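Nitrite oxidoreductase subunit A (Kuenenia stuttgartiensis, PDB 7B04) is the large molybdopterin-containing subunit of a NarG-like oxidoreductase, carrying an iron-sulfur cluster and a molybdenum atom held with two MD1 groups. Local coordinates at residues H524-T536 / H1092-K1104. Residues are numbered along the deposited sequence; the frame is centred on the assembly and turned at random.
Sequences HYGEGVNHYFHAT and HCINTVPKETLVK. With MD1 (phosphoric acid 4-(2-amino-4-oxo-3,4,5,6,-tetrahydro-pteridin-6-yl)-2-hydroxy-3,4-dimercapto-but-3-en-yl ester guanylate ester), chain C.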
ATOM      1  N   HIS B 524     -14.401   7.346 -15.277  1.00 45.74           N
ATOM      2  CA  HIS B 524     -13.923   7.494 -13.913  1.00 40.30           C
ATOM      3  C   HIS B 524     -12.624   8.278 -13.909  1.00 42.71           C
ATOM      4  O   HIS B 524     -11.746   8.060 -14.754  1.00 40.55           O
ATOM      5  CB  HIS B 524     -13.738   6.138 -13.241  1.00 34.73           C
ATOM      6  CG  HIS B 524     -15.031   5.453 -12.932  1.00 36.43           C
ATOM      7  ND1 HIS B 524     -15.675   5.579 -11.721  1.00 39.40           N
ATOM      8  CD2 HIS B 524     -15.831   4.682 -13.700  1.00 30.04           C
ATOM      9  CE1 HIS B 524     -16.796   4.882 -11.744  1.00 39.13           C
ATOM     10  NE2 HIS B 524     -16.915   4.327 -12.935  1.00 38.62           N
ATOM     11  N   TYR B 525     -12.512   9.185 -12.944  1.00 41.26           N
ATOM     12  CA  TYR B 525     -11.359  10.060 -12.843  1.00 40.88           C
ATOM     13  C   TYR B 525     -11.082  10.369 -11.386  1.00 39.87           C
ATOM     14  O   TYR B 525     -11.877  10.063 -10.497  1.00 47.26           O
ATOM     15  CB  TYR B 525     -11.560  11.370 -13.601  1.00 41.24           C
ATOM     16  CG  TYR B 525     -12.939  11.970 -13.541  1.00 42.54           C
ATOM     17  CD1 TYR B 525     -13.938  11.531 -14.396  1.00 39.41           C
ATOM     18  CD2 TYR B 525     -13.230  13.015 -12.672  1.00 40.13           C
ATOM     19  CE1 TYR B 525     -15.189  12.084 -14.363  1.00 38.10           C
ATOM     20  CE2 TYR B 525     -14.490  13.582 -12.638  1.00 39.28           C
ATOM     21  CZ  TYR B 525     -15.461  13.111 -13.485  1.00 36.24           C
ATOM     22  OH  TYR B 525     -16.708  13.675 -13.447  1.00 39.84           O
ATOM     23  N   GLY B 526      -9.941  10.983 -11.160  1.00 34.78           N
ATOM     24  CA  GLY B 526      -9.514  11.350  -9.825  1.00 41.72           C
ATOM     25  C   GLY B 526      -8.573  12.516  -9.883  1.00 45.57           C
ATOM     26  O   GLY B 526      -8.654  13.361 -10.779  1.00 51.08           O
ATOM     27  N   GLU B 527      -7.662  12.553  -8.925  1.00 39.11           N
ATOM     28  CA  GLU B 527      -6.753  13.672  -8.748  1.00 43.89           C
ATOM     29  C   GLU B 527      -5.518  13.572  -9.625  1.00 39.71           C
ATOM     30  O   GLU B 527      -4.625  14.417  -9.518  1.00 35.83           O
ATOM     31  CB  GLU B 527      -6.390  13.794  -7.270  1.00 33.30           C
ATOM     32  CG  GLU B 527      -7.576  14.283  -6.449  1.00 46.41           C
ATOM     33  CD  GLU B 527      -8.642  13.218  -6.271  1.00 52.22           C
ATOM     34  OE1 GLU B 527      -8.285  12.069  -5.956  1.00 50.22           O
ATOM     35  OE2 GLU B 527      -9.836  13.520  -6.484  1.00 56.14           O
ATOM     36  N   GLY B 528      -5.435  12.547 -10.474  1.00 36.56           N
ATOM     37  CA  GLY B 528      -4.480  12.596 -11.560  1.00 40.31           C
ATOM     38  C   GLY B 528      -4.784  13.700 -12.545  1.00 44.00           C
ATOM     39  O   GLY B 528      -3.882  14.162 -13.249  1.00 51.81           O
ATOM     40  N   VAL B 529      -6.041  14.138 -12.604  1.00 41.64           N
ATOM     41  CA  VAL B 529      -6.436  15.265 -13.437  1.00 43.41           C
ATOM     42  C   VAL B 529      -7.004  16.388 -12.577  1.00 47.03           C
ATOM     43  O   VAL B 529      -6.971  17.558 -12.972  1.00 52.07           O
ATOM     44  CB  VAL B 529      -7.448  14.824 -14.510  1.00 41.58           C
ATOM     45  CG1 VAL B 529      -6.811  13.807 -15.442  1.00 44.05           C
ATOM     46  CG2 VAL B 529      -8.694  14.243 -13.858  1.00 36.63           C
ATOM     47  N   ASN B 530      -7.529  16.047 -11.397  1.00 39.95           N
ATOM     48  CA  ASN B 530      -8.060  17.068 -10.501  1.00 38.91           C
ATOM     49  C   ASN B 530      -6.975  17.883  -9.812  1.00 41.68           C
ATOM     50  O   ASN B 530      -7.286  18.930  -9.234  1.00 44.14           O
ATOM     51  CB  ASN B 530      -8.966  16.439  -9.442  1.00 34.57           C
ATOM     52  CG  ASN B 530     -10.373  16.198  -9.948  1.00 39.25           C
ATOM     53  OD1 ASN B 530     -10.846  16.883 -10.854  1.00 44.47           O
ATOM     54  ND2 ASN B 530     -11.055  15.226  -9.355  1.00 47.59           N
ATOM     55  N   HIS B 531      -5.718  17.440  -9.858  1.00 44.39           N
ATOM     56  CA  HIS B 531      -4.612  18.181  -9.269  1.00 44.27           C
ATOM     57  C   HIS B 531      -3.872  19.031 -10.299  1.00 46.26           C
ATOM     58  O   HIS B 531      -2.694  19.351 -10.111  1.00 49.72           O
ATOM     59  CB  HIS B 531      -3.651  17.223  -8.565  1.00 43.18           C
ATOM     60  CG  HIS B 531      -4.148  16.740  -7.237  1.00 44.50           C
ATOM     61  ND1 HIS B 531      -3.502  15.762  -6.511  1.00 48.34           N
ATOM     62  CD2 HIS B 531      -5.223  17.106  -6.501  1.00 45.16           C
ATOM     63  CE1 HIS B 531      -4.160  15.545  -5.386  1.00 40.47           C
ATOM     64  NE2 HIS B 531      -5.209  16.347  -5.356  1.00 39.95           N
ATOM     65  N   TYR B 532      -4.555  19.417 -11.376  1.00 44.49           N
ATOM     66  CA  TYR B 532      -4.066  20.416 -12.314  1.00 49.28           C
ATOM     67  C   TYR B 532      -5.011  21.613 -12.316  1.00 52.27           C
ATOM     68  O   TYR B 532      -6.189  21.500 -11.963  1.00 46.14           O
ATOM     69  CB  TYR B 532      -3.929  19.842 -13.730  1.00 45.94           C
ATOM     70  CG  TYR B 532      -2.821  18.824 -13.870  1.00 46.74           C
ATOM     71  CD1 TYR B 532      -1.494  19.222 -13.974  1.00 44.51           C
ATOM     72  CD2 TYR B 532      -3.102  17.467 -13.899  1.00 51.86           C
ATOM     73  CE1 TYR B 532      -0.478  18.293 -14.103  1.00 53.85           C
ATOM     74  CE2 TYR B 532      -2.094  16.533 -14.026  1.00 47.74           C
ATOM     75  CZ  TYR B 532      -0.786  16.949 -14.128  1.00 52.02           C
ATOM     76  OH  TYR B 532       0.214  16.012 -14.255  1.00 46.22           O
ATOM     77  N   PHE B 533      -4.469  22.764 -12.729  1.00 49.36           N
ATOM     78  CA  PHE B 533      -5.169  24.039 -12.581  1.00 46.63           C
ATOM     79  C   PHE B 533      -6.538  24.008 -13.245  1.00 45.31           C
ATOM     80  O   PHE B 533      -7.540  24.420 -12.649  1.00 44.80           O
ATOM     81  CB  PHE B 533      -4.320  25.169 -13.155  1.00 48.86           C
ATOM     82  CG  PHE B 533      -4.880  26.537 -12.907  1.00 46.88           C
ATOM     83  CD1 PHE B 533      -4.655  27.182 -11.703  1.00 41.33           C
ATOM     84  CD2 PHE B 533      -5.631  27.179 -13.878  1.00 44.02           C
ATOM     85  CE1 PHE B 533      -5.166  28.446 -11.474  1.00 41.59           C
ATOM     86  CE2 PHE B 533      -6.145  28.440 -13.654  1.00 36.38           C
ATOM     87  CZ  PHE B 533      -5.913  29.075 -12.451  1.00 40.68           C
ATOM     88  N   HIS B 534      -6.606  23.504 -14.471  1.00 44.98           N
ATOM     89  CA  HIS B 534      -7.842  23.552 -15.246  1.00 45.73           C
ATOM     90  C   HIS B 534      -8.658  22.287 -15.064  1.00 47.78           C
ATOM     91  O   HIS B 534      -9.342  21.817 -15.981  1.00 46.81           O
ATOM     92  CB  HIS B 534      -7.518  23.802 -16.718  1.00 44.52           C
ATOM     93  CG  HIS B 534      -6.932  25.154 -16.971  1.00 50.14           C
ATOM     94  ND1 HIS B 534      -7.676  26.313 -16.900  1.00 51.93           N
ATOM     95  CD2 HIS B 534      -5.669  25.536 -17.272  1.00 50.41           C
ATOM     96  CE1 HIS B 534      -6.897  27.348 -17.155  1.00 53.90           C
ATOM     97  NE2 HIS B 534      -5.674  26.904 -17.384  1.00 53.56           N
ATOM     98  N   ALA B 535      -8.559  21.693 -13.871  1.00 40.66           N
ATOM     99  CA  ALA B 535      -9.404  20.548 -13.534  1.00 41.06           C
ATOM    100  C   ALA B 535     -10.884  20.878 -13.717  1.00 46.89           C
ATOM    101  O   ALA B 535     -11.668  20.035 -14.177  1.00 45.47           O
ATOM    102  CB  ALA B 535      -9.116  20.087 -12.096  1.00 40.37           C
ATOM    103  N   THR B 536     -11.271  22.110 -13.383  1.00 47.80           N
ATOM    104  CA  THR B 536     -12.654  22.552 -13.552  1.00 41.05           C
ATOM    105  C   THR B 536     -13.145  22.326 -14.972  1.00 41.10           C
ATOM    106  O   THR B 536     -14.240  21.791 -15.186  1.00 41.30           O
ATOM    107  CB  THR B 536     -12.769  24.044 -13.203  1.00 38.19           C
ATOM    108  OG1 THR B 536     -12.264  24.279 -11.887  1.00 36.85           O
ATOM    109  CG2 THR B 536     -14.228  24.500 -13.254  1.00 36.95           C
ATOM    110  N   HIS B1092     -17.521  23.936  -3.909  1.00 52.06           N
ATOM    111  CA  HIS B1092     -17.189  25.166  -4.626  1.00 50.95           C
ATOM    112  C   HIS B1092     -16.340  26.119  -3.780  1.00 46.22           C
ATOM    113  O   HIS B1092     -16.768  27.209  -3.365  1.00 50.91           O
ATOM    114  CB  HIS B1092     -18.429  25.900  -5.095  1.00 46.45           C
ATOM    115  CG  HIS B1092     -18.109  27.033  -6.016  1.00 46.82           C
ATOM    116  ND1 HIS B1092     -17.276  26.875  -7.105  1.00 44.35           N
ATOM    117  CD2 HIS B1092     -18.404  28.354  -5.953  1.00 46.61           C
ATOM    118  CE1 HIS B1092     -17.133  28.035  -7.714  1.00 43.97           C
ATOM    119  NE2 HIS B1092     -17.804  28.947  -7.034  1.00 48.51           N
ATOM    120  N   CYS B1093     -15.119  25.685  -3.504  1.00 45.00           N
ATOM    121  CA  CYS B1093     -14.061  26.568  -3.041  1.00 41.83           C
ATOM    122  C   CYS B1093     -12.763  26.069  -3.668  1.00 38.35           C
ATOM    123  O   CYS B1093     -12.774  25.212  -4.566  1.00 40.25           O
ATOM    124  CB  CYS B1093     -14.056  26.667  -1.504  1.00 45.31           C
ATOM    125  SG  CYS B1093     -13.860  25.147  -0.596  1.00 53.83           S
ATOM    126  N   ILE B1094     -11.643  26.663  -3.244  1.00 40.37           N
ATOM    127  CA  ILE B1094     -10.356  26.396  -3.886  1.00 40.15           C
ATOM    128  C   ILE B1094     -10.020  24.918  -3.797  1.00 40.28           C
ATOM    129  O   ILE B1094     -10.059  24.313  -2.716  1.00 42.00           O
ATOM    130  CB  ILE B1094      -9.222  27.218  -3.256  1.00 39.99           C
ATOM    131  CG1 ILE B1094      -9.286  28.684  -3.664  1.00 41.56           C
ATOM    132  CG2 ILE B1094      -7.893  26.688  -3.714  1.00 41.22           C
ATOM    133  CD1 ILE B1094      -7.988  29.463  -3.317  1.00 40.90           C
ATOM    134  N   ASN B1095      -9.669  24.334  -4.940  1.00 43.79           N
ATOM    135  CA  ASN B1095      -9.289  22.930  -5.047  1.00 40.53           C
ATOM    136  C   ASN B1095      -7.801  22.886  -5.371  1.00 48.47           C
ATOM    137  O   ASN B1095      -7.395  23.165  -6.504  1.00 49.19           O
ATOM    138  CB  ASN B1095     -10.098  22.234  -6.130  1.00 29.51           C
ATOM    139  CG  ASN B1095     -10.421  20.803  -5.772  1.00 43.50           C
ATOM    140  OD1 ASN B1095     -11.202  20.541  -4.857  1.00 52.73           O
ATOM    141  ND2 ASN B1095      -9.810  19.863  -6.481  1.00 46.15           N
ATOM    142  N   THR B1096      -6.988  22.573  -4.367  1.00 39.52           N
ATOM    143  CA  THR B1096      -5.545  22.705  -4.501  1.00 41.91           C
ATOM    144  C   THR B1096      -4.996  21.740  -5.544  1.00 44.29           C
ATOM    145  O   THR B1096      -5.511  20.631  -5.744  1.00 41.31           O
ATOM    146  CB  THR B1096      -4.859  22.457  -3.173  1.00 35.35           C
ATOM    147  OG1 THR B1096      -4.946  21.064  -2.856  1.00 40.28           O
ATOM    148  CG2 THR B1096      -5.495  23.315  -2.089  1.00 35.71           C
ATOM    149  N   VAL B1097      -3.935  22.180  -6.215  1.00 44.16           N
ATOM    150  CA  VAL B1097      -3.329  21.421  -7.306  1.00 47.74           C
ATOM    151  C   VAL B1097      -1.831  21.257  -7.079  1.00 48.73           C
ATOM    152  O   VAL B1097      -1.061  22.202  -7.309  1.00 52.35           O
ATOM    153  CB  VAL B1097      -3.608  22.116  -8.645  1.00 48.50           C
ATOM    154  CG1 VAL B1097      -5.026  21.857  -9.034  1.00 44.27           C
ATOM    155  CG2 VAL B1097      -3.336  23.640  -8.546  1.00 48.80           C
ATOM    156  N   PRO B1098      -1.365  20.083  -6.645  1.00 45.41           N
ATOM    157  CA  PRO B1098       0.086  19.902  -6.487  1.00 45.37           C
ATOM    158  C   PRO B1098       0.805  19.570  -7.779  1.00 40.76           C
ATOM    159  O   PRO B1098       2.033  19.725  -7.838  1.00 38.28           O
ATOM    160  CB  PRO B1098       0.193  18.744  -5.482  1.00 41.49           C
ATOM    161  CG  PRO B1098      -1.165  18.629  -4.867  1.00 48.94           C
ATOM    162  CD  PRO B1098      -2.115  19.026  -5.945  1.00 42.30           C
ATOM    163  N   LYS B1099       0.087  19.136  -8.813  1.00 42.59           N
ATOM    164  CA  LYS B1099       0.709  18.696 -10.055  1.00 43.63           C
ATOM    165  C   LYS B1099       0.969  19.821 -11.051  1.00 48.45           C
ATOM    166  O   LYS B1099       1.649  19.585 -12.058  1.00 51.18           O
ATOM    167  CB  LYS B1099      -0.143  17.603 -10.702  1.00 29.79           C
ATOM    168  CG  LYS B1099      -0.209  16.364  -9.831  1.00 44.17           C
ATOM    169  CD  LYS B1099      -0.983  15.231 -10.464  1.00 47.25           C
ATOM    170  CE  LYS B1099      -1.008  14.039  -9.519  1.00 43.77           C
ATOM    171  NZ  LYS B1099      -1.687  12.858 -10.105  1.00 44.66           N
ATOM    172  N   GLU B1100       0.456  21.029 -10.812  1.00 46.51           N
ATOM    173  CA  GLU B1100       0.787  22.158 -11.678  1.00 46.38           C
ATOM    174  C   GLU B1100       2.188  22.613 -11.294  1.00 46.64           C
ATOM    175  O   GLU B1100       2.396  23.579 -10.553  1.00 43.95           O
ATOM    176  CB  GLU B1100      -0.234  23.278 -11.556  1.00 45.45           C
ATOM    177  CG  GLU B1100      -1.329  23.178 -12.589  1.00 45.25           C
ATOM    178  CD  GLU B1100      -0.918  23.731 -13.938  1.00 46.89           C
ATOM    179  OE1 GLU B1100      -1.572  23.372 -14.937  1.00 50.50           O
ATOM    180  OE2 GLU B1100       0.049  24.520 -14.001  1.00 42.79           O
ATOM    181  N   THR B1101       3.166  21.884 -11.818  1.00 43.03           N
ATOM    182  CA  THR B1101       4.562  22.149 -11.532  1.00 37.34           C
ATOM    183  C   THR B1101       5.406  21.451 -12.583  1.00 37.52           C
ATOM    184  O   THR B1101       4.981  20.464 -13.191  1.00 44.25           O
ATOM    185  CB  THR B1101       4.954  21.668 -10.125  1.00 41.76           C
ATOM    186  OG1 THR B1101       6.135  22.352  -9.688  1.00 42.91           O
ATOM    187  CG2 THR B1101       5.207  20.162 -10.113  1.00 43.51           C
ATOM    188  N   LEU B1102       6.586  22.005 -12.816  1.00 37.61           N
ATOM    189  CA  LEU B1102       7.624  21.353 -13.593  1.00 39.79           C
ATOM    190  C   LEU B1102       8.923  21.439 -12.814  1.00 36.98           C
ATOM    191  O   LEU B1102       9.123  22.349 -12.010  1.00 28.26           O
ATOM    192  CB  LEU B1102       7.802  21.945 -14.981  1.00 41.60           C
ATOM    193  CG  LEU B1102       6.576  21.796 -15.871  1.00 47.62           C
ATOM    194  CD1 LEU B1102       6.512  22.956 -16.821  1.00 52.19           C
ATOM    195  CD2 LEU B1102       6.611  20.482 -16.621  1.00 47.99           C
ATOM    196  N   VAL B1103       9.795  20.473 -13.059  1.00 42.54           N
ATOM    197  CA  VAL B1103      11.002  20.298 -12.209  1.00 42.15           C
ATOM    198  C   VAL B1103      12.257  20.171 -13.060  1.00 42.39           C
ATOM    199  O   VAL B1103      12.143  19.831 -14.200  1.00 42.08           O
ATOM    200  CB  VAL B1103      10.788  19.017 -11.379  1.00 37.85           C
ATOM    201  CG1 VAL B1103      11.696  18.907 -10.186  1.00 47.27           C
ATOM    202  CG2 VAL B1103       9.367  18.918 -10.902  1.00 40.50           C
ATOM    203  N   LYS B1104      13.399  20.474 -12.453  1.00 42.65           N
ATOM    204  CA  LYS B1104      14.751  20.293 -13.020  1.00 45.42           C
ATOM    205  C   LYS B1104      15.411  19.158 -12.235  1.00 47.59           C
ATOM    206  O   LYS B1104      15.283  19.139 -11.028  1.00 37.53           O
ATOM    207  CB  LYS B1104      15.590  21.553 -12.843  1.00 38.02           C
ATOM    208  CG  LYS B1104      16.855  21.580 -13.670  1.00 40.86           C
ATOM    209  CD  LYS B1104      17.550  22.908 -13.686  1.00 51.37           C
ATOM    210  CE  LYS B1104      18.201  23.245 -12.367  1.00 55.45           C
ATOM    211  NZ  LYS B1104      18.998  24.486 -12.460  1.00 53.40           N
TER
HETATM  212  PB  MD1 C5802      -5.877   9.202  -7.452  1.00 36.20           P
HETATM  213  O3B MD1 C5802      -4.701  10.322  -7.723  1.00 44.27           O
HETATM  214  O1B MD1 C5802      -5.561   7.941  -8.221  1.00 28.88           O
HETATM  215  O2B MD1 C5802      -7.206   9.751  -7.912  1.00 35.60           O
HETATM  216  O3A MD1 C5802      -5.933   8.875  -5.835  1.00 36.39           O
HETATM  217  C10 MD1 C5802      -6.379   9.845  -4.927  1.00 37.46           C
HETATM  218  C11 MD1 C5802      -7.122   9.135  -3.759  1.00 43.16           C
HETATM  219  O11 MD1 C5802      -6.354   7.742  -3.550  1.00 50.40           O
HETATM  220  C12 MD1 C5802      -7.215   9.967  -2.711  1.00 40.85           C
HETATM  221  S12 MD1 C5802      -7.501  11.733  -3.022  1.00 39.87           S
HETATM  222  C13 MD1 C5802      -7.155   9.589  -1.207  1.00 39.75           C
HETATM  223  S13 MD1 C5802      -7.332  10.962  -0.033  1.00 48.04           S
HETATM  224  C14 MD1 C5802      -6.918   8.280  -0.662  1.00 40.94           C
HETATM  225  N15 MD1 C5802      -5.407   7.947  -1.087  1.00 39.94           N
HETATM  226  C16 MD1 C5802      -5.084   6.586  -0.948  1.00 36.28           C
HETATM  227  C15 MD1 C5802      -3.762   6.129  -0.443  1.00 37.91           C
HETATM  228  O14 MD1 C5802      -2.936   6.920  -0.132  1.00 39.34           O
HETATM  229  N17 MD1 C5802      -3.493   4.670  -0.332  1.00 48.18           N
HETATM  230  C17 MD1 C5802      -4.574   3.643  -0.740  1.00 47.40           C
HETATM  231  N16 MD1 C5802      -4.302   2.223  -0.627  1.00 56.72           N
HETATM  232  N18 MD1 C5802      -5.917   4.106  -1.256  1.00 47.84           N
HETATM  233  C20 MD1 C5802      -6.196   5.514  -1.368  1.00 44.69           C
HETATM  234  N8  MD1 C5802      -7.429   5.999  -1.845  1.00 39.45           N
HETATM  235  C7  MD1 C5802      -7.954   7.227  -0.956  1.00 40.19           C
HETATM  236  PA  MD1 C5802      -3.294  10.029  -8.531  1.00 35.35           P
HETATM  237  O1A MD1 C5802      -2.319  11.128  -8.192  1.00 44.99           O
HETATM  238  O2A MD1 C5802      -2.748   8.696  -8.078  1.00 41.02           O
HETATM  239  O5' MD1 C5802      -3.518   9.999 -10.164  1.00 29.29           O
HETATM  240  C5' MD1 C5802      -3.947   8.817 -10.771  1.00 36.14           C
HETATM  241  C4' MD1 C5802      -3.288   8.636 -12.184  1.00 42.65           C
HETATM  242  O4' MD1 C5802      -3.507   9.882 -13.098  1.00 48.36           O
HETATM  243  C1' MD1 C5802      -2.107  10.092 -13.738  1.00 45.71           C
HETATM  244  N9  MD1 C5802      -1.923  11.482 -14.231  1.00 44.87           N
HETATM  245  C4  MD1 C5802      -2.622  11.907 -15.279  1.00 42.46           C
HETATM  246  N3  MD1 C5802      -3.642  11.237 -16.136  1.00 41.72           N
HETATM  247  C2  MD1 C5802      -4.262  11.965 -17.241  1.00 41.86           C
HETATM  248  N2  MD1 C5802      -5.255  11.312 -18.074  1.00 43.97           N
HETATM  249  N1  MD1 C5802      -3.886  13.333 -17.504  1.00 51.41           N
HETATM  250  C6  MD1 C5802      -2.906  13.969 -16.678  1.00 47.37           C
HETATM  251  O6  MD1 C5802      -2.594  15.091 -16.886  1.00 48.93           O
HETATM  252  C5  MD1 C5802      -2.260  13.197 -15.521  1.00 43.66           C
HETATM  253  N7  MD1 C5802      -1.345  13.542 -14.619  1.00 45.79           N
HETATM  254  C8  MD1 C5802      -1.126  12.484 -13.813  1.00 43.04           C
HETATM  255  C2' MD1 C5802      -1.337   9.841 -12.758  1.00 49.23           C
HETATM  256  O2' MD1 C5802       0.016   9.563 -13.220  1.00 52.34           O
HETATM  257  C3' MD1 C5802      -2.021   8.491 -12.076  1.00 43.19           C
HETATM  258  O3' MD1 C5802      -1.611   7.302 -12.811  1.00 39.13           O
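Lys-1099 reaches across the loop that follows strand 521-525: its CB covers the Tyr-532 ring, CG and CD run along CB of His-531, and the amine meets a phosphate of MD1. The loop leaves the carboxyl end of a strand in a parallel five-stranded sheet, the usual place for a nucleotide in Rossmann-like domains, while 1092-1104 is mostly loop and runs into strand 1102-1109 of another sheet; together they wall part of the cofactor site of this molybdopterin oxidoreductase. Lysine suits the site by its length: beyond CG the chain is fully extended, with chi2, chi3 and chi4 all near 180°, and this carries NZ to 2.7 Å from MD1 O1A, where its positive charge probably offsets the phosphate's negative charge. NZ also makes a weak hydrogen bond to Glu-527 O. One face of the Tyr-532 ring lies against CB of Lys-1099, 3.7 Å from the centroid, a CH-pi contact, while at the edge, in plane, N7 of the MD1 guanine takes a 2.9 Å hydrogen bond from OH. His-531 is sandwiched, with CB of Glu-527 above the centre of one face and CD of Pro-1098 over the opposite one, offset toward the rim at CG; the flat imidazole fits this slot, its NE2 bonds to His-273 O, and the His-531/Pro-1098 pair borders the other MD1. Gly-526 and Gly-528 have no side chain to collide with MD1, and Glu-527 N donates to O2B at 3.0 Å. Beyond the pocket, CG of Glu-1100 packs on CB of Phe-533, while OE2 accepts from the backbone N of Glu-852 and Ala-853. The backbones are joined by Lys-1099 N, which donates to His-531 O at 3.1 Å in the carbonyl plane, with an N-H...O angle of 137°.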